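Local coordinates for uncharacterized protein, toxin (Helicobacter pylori, PDB 4LTT), which is the RelE-family toxin of a toxin-antitoxin system, can bind copper, and probably acts as an RNA endonuclease, at residues N20-S25 and H60-V65; E29-L34 and D74-L79. All coordinates share one frame; numbering follows the deposited sequence.

Interaction 1 (N20-S25 and H60-V65); sequences NGFDDS and HIKPDV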
# COMPACT_ATOMS: atom_id res chain seq x y z
N ASN A 20 -15.44 7.39 -0.79
CA ASN A 20 -15.98 6.85 0.43
C ASN A 20 -15.43 7.54 1.67
O ASN A 20 -15.51 6.98 2.76
CB ASN A 20 -15.71 5.33 0.50
CG ASN A 20 -16.46 4.52 -0.58
OD1 ASN A 20 -17.57 4.89 -0.94
ND2 ASN A 20 -15.93 3.36 -0.95
N GLY A 21 -14.85 8.72 1.53
CA GLY A 21 -14.47 9.49 2.67
C GLY A 21 -13.04 9.31 3.17
O GLY A 21 -12.71 9.77 4.22
N PHE A 22 -12.21 8.56 2.45
CA PHE A 22 -10.83 8.29 2.95
C PHE A 22 -10.01 9.58 3.04
O PHE A 22 -10.03 10.41 2.13
CB PHE A 22 -10.21 7.38 1.93
CG PHE A 22 -8.76 6.98 2.22
CD1 PHE A 22 -8.48 6.24 3.34
CD2 PHE A 22 -7.74 7.36 1.39
CE1 PHE A 22 -7.16 5.82 3.60
CE2 PHE A 22 -6.45 6.94 1.63
CZ PHE A 22 -6.17 6.16 2.70
N ASP A 23 -9.32 9.69 4.17
CA ASP A 23 -8.36 10.74 4.44
C ASP A 23 -6.95 10.17 4.16
O ASP A 23 -6.55 9.26 4.89
CB ASP A 23 -8.54 11.19 5.90
CG ASP A 23 -7.55 12.27 6.32
OD1 ASP A 23 -6.48 12.44 5.78
OD2 ASP A 23 -7.81 12.96 7.37
N ASP A 24 -6.23 10.69 3.21
CA ASP A 24 -4.95 10.13 2.82
C ASP A 24 -3.74 10.66 3.56
O ASP A 24 -2.60 10.41 3.16
CB ASP A 24 -4.78 10.29 1.29
CG ASP A 24 -4.57 11.71 0.86
OD1 ASP A 24 -4.69 12.62 1.71
OD2 ASP A 24 -4.27 11.91 -0.34
N SER A 25 -3.93 11.35 4.68
CA SER A 25 -2.79 11.98 5.33
C SER A 25 -1.80 10.96 5.87
O SER A 25 -0.57 11.10 5.67
CB SER A 25 -3.24 12.98 6.33
OG SER A 25 -3.79 12.37 7.39
N HIS A 60 -0.75 -1.77 7.03
CA HIS A 60 -2.15 -1.35 7.35
C HIS A 60 -2.22 0.13 7.53
O HIS A 60 -1.63 0.65 8.50
CB HIS A 60 -2.54 -1.88 8.69
CG HIS A 60 -2.99 -3.25 8.71
ND1 HIS A 60 -2.26 -4.25 8.32
CD2 HIS A 60 -4.15 -3.79 9.27
CE1 HIS A 60 -2.93 -5.40 8.57
NE2 HIS A 60 -4.08 -5.08 9.13
N ILE A 61 -2.90 0.80 6.66
CA ILE A 61 -3.14 2.27 6.80
C ILE A 61 -4.25 2.54 7.83
O ILE A 61 -4.13 3.45 8.66
CB ILE A 61 -3.42 2.87 5.44
CG1 ILE A 61 -2.36 2.51 4.40
CG2 ILE A 61 -3.62 4.41 5.53
CD1 ILE A 61 -0.94 2.95 4.69
N LYS A 62 -5.29 1.72 7.76
CA LYS A 62 -6.41 1.68 8.70
C LYS A 62 -6.73 0.17 8.81
O LYS A 62 -6.37 -0.61 8.00
CB LYS A 62 -7.69 2.45 8.22
CG LYS A 62 -7.39 3.82 7.69
CD LYS A 62 -8.57 4.74 7.90
CE LYS A 62 -9.96 4.27 7.56
NZ LYS A 62 -10.77 5.44 7.02
N PRO A 63 -7.58 -0.19 9.80
CA PRO A 63 -7.90 -1.63 9.87
C PRO A 63 -8.48 -2.25 8.55
O PRO A 63 -8.13 -3.41 8.18
CB PRO A 63 -8.86 -1.72 11.09
CG PRO A 63 -8.59 -0.50 11.89
CD PRO A 63 -8.09 0.57 10.96
N ASP A 64 -9.30 -1.50 7.80
CA ASP A 64 -9.83 -2.02 6.54
C ASP A 64 -9.17 -1.40 5.34
O ASP A 64 -9.73 -1.46 4.25
CB ASP A 64 -11.33 -1.78 6.44
CG ASP A 64 -12.12 -2.67 7.35
OD1 ASP A 64 -11.65 -3.79 7.63
OD2 ASP A 64 -13.24 -2.26 7.68
N VAL A 65 -8.02 -0.73 5.52
CA VAL A 65 -7.31 -0.15 4.38
C VAL A 65 -5.85 -0.63 4.41
O VAL A 65 -5.07 -0.13 5.24
CB VAL A 65 -7.40 1.38 4.35
CG1 VAL A 65 -6.69 1.82 3.06
CG2 VAL A 65 -8.83 1.85 4.25
O HOH W 1 -9.95 7.96 6.52

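Interaction 2 (E29-L34 and D74-L79); sequences EVILTL and DELILL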
# COMPACT_ATOMS: atom_id res chain seq x y z
N GLU A 29 2.23 9.98 4.56
CA GLU A 29 3.37 9.84 5.43
C GLU A 29 4.04 8.49 5.31
O GLU A 29 5.28 8.37 5.29
CB GLU A 29 2.95 10.07 6.87
CG GLU A 29 4.04 10.04 7.92
CD GLU A 29 3.40 9.95 9.29
OE1 GLU A 29 2.78 8.91 9.63
OE2 GLU A 29 3.42 10.90 10.01
N VAL A 30 3.22 7.44 5.22
CA VAL A 30 3.75 6.06 5.02
C VAL A 30 4.51 5.96 3.68
O VAL A 30 5.62 5.41 3.64
CB VAL A 30 2.60 5.05 5.03
CG1 VAL A 30 3.05 3.65 4.45
CG2 VAL A 30 1.99 4.93 6.42
N ILE A 31 3.93 6.54 2.61
CA ILE A 31 4.59 6.48 1.33
C ILE A 31 5.95 7.16 1.41
O ILE A 31 6.94 6.63 0.88
CB ILE A 31 3.68 7.09 0.23
CG1 ILE A 31 2.53 6.12 -0.07
CG2 ILE A 31 4.50 7.39 -1.03
CD1 ILE A 31 1.44 6.75 -0.87
N LEU A 32 6.02 8.33 2.06
CA LEU A 32 7.30 9.01 2.12
C LEU A 32 8.33 8.16 2.88
O LEU A 32 9.51 8.05 2.47
CB LEU A 32 7.11 10.38 2.78
CG LEU A 32 8.44 11.18 2.92
CD1 LEU A 32 9.07 11.49 1.59
CD2 LEU A 32 8.18 12.45 3.76
N THR A 33 7.91 7.57 4.00
CA THR A 33 8.80 6.72 4.78
C THR A 33 9.33 5.55 3.93
O THR A 33 10.51 5.28 3.96
CB THR A 33 8.04 6.18 5.99
OG1 THR A 33 7.63 7.32 6.78
CG2 THR A 33 8.87 5.28 6.87
N LEU A 34 8.43 4.89 3.21
CA LEU A 34 8.85 3.79 2.33
C LEU A 34 9.76 4.27 1.22
O LEU A 34 10.74 3.57 0.91
CB LEU A 34 7.61 3.14 1.72
CG LEU A 34 6.70 2.34 2.72
CD1 LEU A 34 5.43 1.83 2.04
CD2 LEU A 34 7.46 1.19 3.38
N ASP A 74 14.83 0.70 -7.96
CA ASP A 74 14.73 2.13 -7.69
C ASP A 74 13.34 2.72 -7.72
O ASP A 74 13.22 3.96 -7.72
CB ASP A 74 15.68 2.98 -8.52
CG ASP A 74 16.21 4.20 -7.72
OD1 ASP A 74 16.51 4.08 -6.53
OD2 ASP A 74 16.34 5.31 -8.32
N GLU A 75 12.32 1.87 -7.69
CA GLU A 75 10.94 2.32 -7.57
C GLU A 75 10.30 1.81 -6.32
O GLU A 75 10.58 0.67 -5.87
CB GLU A 75 10.11 1.86 -8.80
CG GLU A 75 10.54 2.46 -10.12
CD GLU A 75 9.57 2.01 -11.21
OE1 GLU A 75 9.07 0.87 -11.23
OE2 GLU A 75 9.24 2.90 -12.06
N LEU A 76 9.36 2.62 -5.80
CA LEU A 76 8.37 2.13 -4.89
C LEU A 76 7.09 1.94 -5.67
O LEU A 76 6.54 2.92 -6.19
CB LEU A 76 8.15 3.16 -3.75
CG LEU A 76 6.96 2.76 -2.83
CD1 LEU A 76 7.23 1.46 -2.11
CD2 LEU A 76 6.75 3.82 -1.84
N ILE A 77 6.70 0.70 -5.87
CA ILE A 77 5.50 0.33 -6.64
C ILE A 77 4.34 0.25 -5.69
O ILE A 77 4.37 -0.57 -4.76
CB ILE A 77 5.73 -1.00 -7.37
CG1 ILE A 77 6.88 -0.94 -8.37
CG2 ILE A 77 4.45 -1.37 -8.13
CD1 ILE A 77 7.41 -2.34 -8.73
N LEU A 78 3.29 1.01 -5.95
CA LEU A 78 2.06 0.90 -5.20
C LEU A 78 1.05 0.15 -5.99
O LEU A 78 0.73 0.53 -7.11
CB LEU A 78 1.52 2.28 -4.83
CG LEU A 78 2.53 3.18 -4.07
CD1 LEU A 78 1.80 4.39 -3.50
CD2 LEU A 78 3.18 2.44 -2.87
N LEU A 79 0.66 -1.03 -5.47
CA LEU A 79 -0.17 -1.98 -6.19
C LEU A 79 -1.66 -1.90 -5.87
O LEU A 79 -2.50 -1.86 -6.79
CB LEU A 79 0.36 -3.40 -5.95
CG LEU A 79 -0.31 -4.46 -6.82
CD1 LEU A 79 0.22 -4.27 -8.21
CD2 LEU A 79 -0.00 -5.89 -6.33

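Interaction 1 (N20-S25 and H60-V65)
A classic beta bulge in the 60-65 hairpin turn meets the linker between helices 8-19 and 25-35 of this RelE-family toxin, with the ring of Phe22 filling the junction. In the bulge, Ile61 N and Lys62 N both donate to Val65 O, and a type I turn from Lys62 to Val65 closes the loop. Gly21, with positive phi, ends helix 8-19 in a Schellman motif just before the phenylalanine. With CG anti to the backbone N (chi1 179°), the far end of the Phe22 ring comes near the hairpin, although the side chain leaves the backbone in another direction. Its CZ is met near the ring plane by Ile61 CG2 at 4.2 Å, the two side chains crossing at about a right angle. Val65 CG1 lies 4.1 Å from Phe22 CE1 and approaches the ring obliquely. Leu17, Leu27 and Leu81 also pack on this phenylalanine, placing it between both helices and the sheet. Beyond the apolar patch, Lys62 carries its ammonium past the ring edge, Phe22 CD1 to NZ being 4.4 Å. One water finally bridges the segments, accepting from Lys62 NZ at 2.7 Å and from Asp23 N at 3.0 Å.

Interaction 2 (E29-L34 and D74-L79)
Leu76 reaches from strand 75-82 to helix 25-35, where it meets Leu34 and Ile31. Its CB leaves the strand on the helix side, and CG stands anti to the backbone N (chi1 173°), carrying the fork of methyls toward the helix. At the fork the branches divide the work unequally. CD1 makes the looser approach, 4.2 Å from Leu34 CB, whereas CD2 comes to 3.7 Å from that same carbon. CD2 also reaches back one turn of the helix, where it lies 3.9 Å from the carbonyl oxygen Ile31 O and 4.3 Å from Ile31 CG2. One methyl thus touches two residues three apart in sequence, on the same flank of the helix.

Two residues along the strand, Leu78 points its side chain to the same side and takes the other branch of Ile31. Leu78 CD1 is 3.6 Å from Ile31 CD1 and 3.9 Å from Ile31 CG1, so a single leucine methyl lies against the last two carbons of the isoleucine's longer arm. Ile31 is therefore shared between the two leucines, its short branch near Leu76 and its long one against Leu78.

All four residues are buried, and the contact across the segments is made by aliphatic groups together with the Ile31 carbonyl. Leu4 of the neighbouring parallel strand 3-6 adds to the packing on Ile31 and Leu76, while Tyr69 of strand 65-72 touches Leu34, Leu76 and Leu78. The axes of 29-34 and 75-79 come within 10.1 Å, and their N-to-C directions differ by 145°, closer to antiparallel than to parallel. Such alternate strand residues packed against successive turns of a helix form the hydrophobic layer of a two-layer alpha+beta fold, here between helix 25-35 and the mixed sheet of the RelE-type toxin.

How the interactions relate
From the N terminus, the chain passes through strand 3-6 and helix 8-19 to the linker 20-25, the first half of interaction 1, and then enters helix 25-35, whose residues 29-34 begin interaction 2. Strands 47-48 and 57-60 follow before 60-65 closes the first long loop; strand 65-72 then leads to 74-79, which closes the second. The two loops cross, because their segments alternate along the chain. Interaction 1 ties the helix linker to the turn before strand 65-72, and interaction 2 ties the following helix to strand 75-82. Their centres are 16 Å apart, yet they meet where Ile61 CD1 packs 3.9 Å from Val30 CG2.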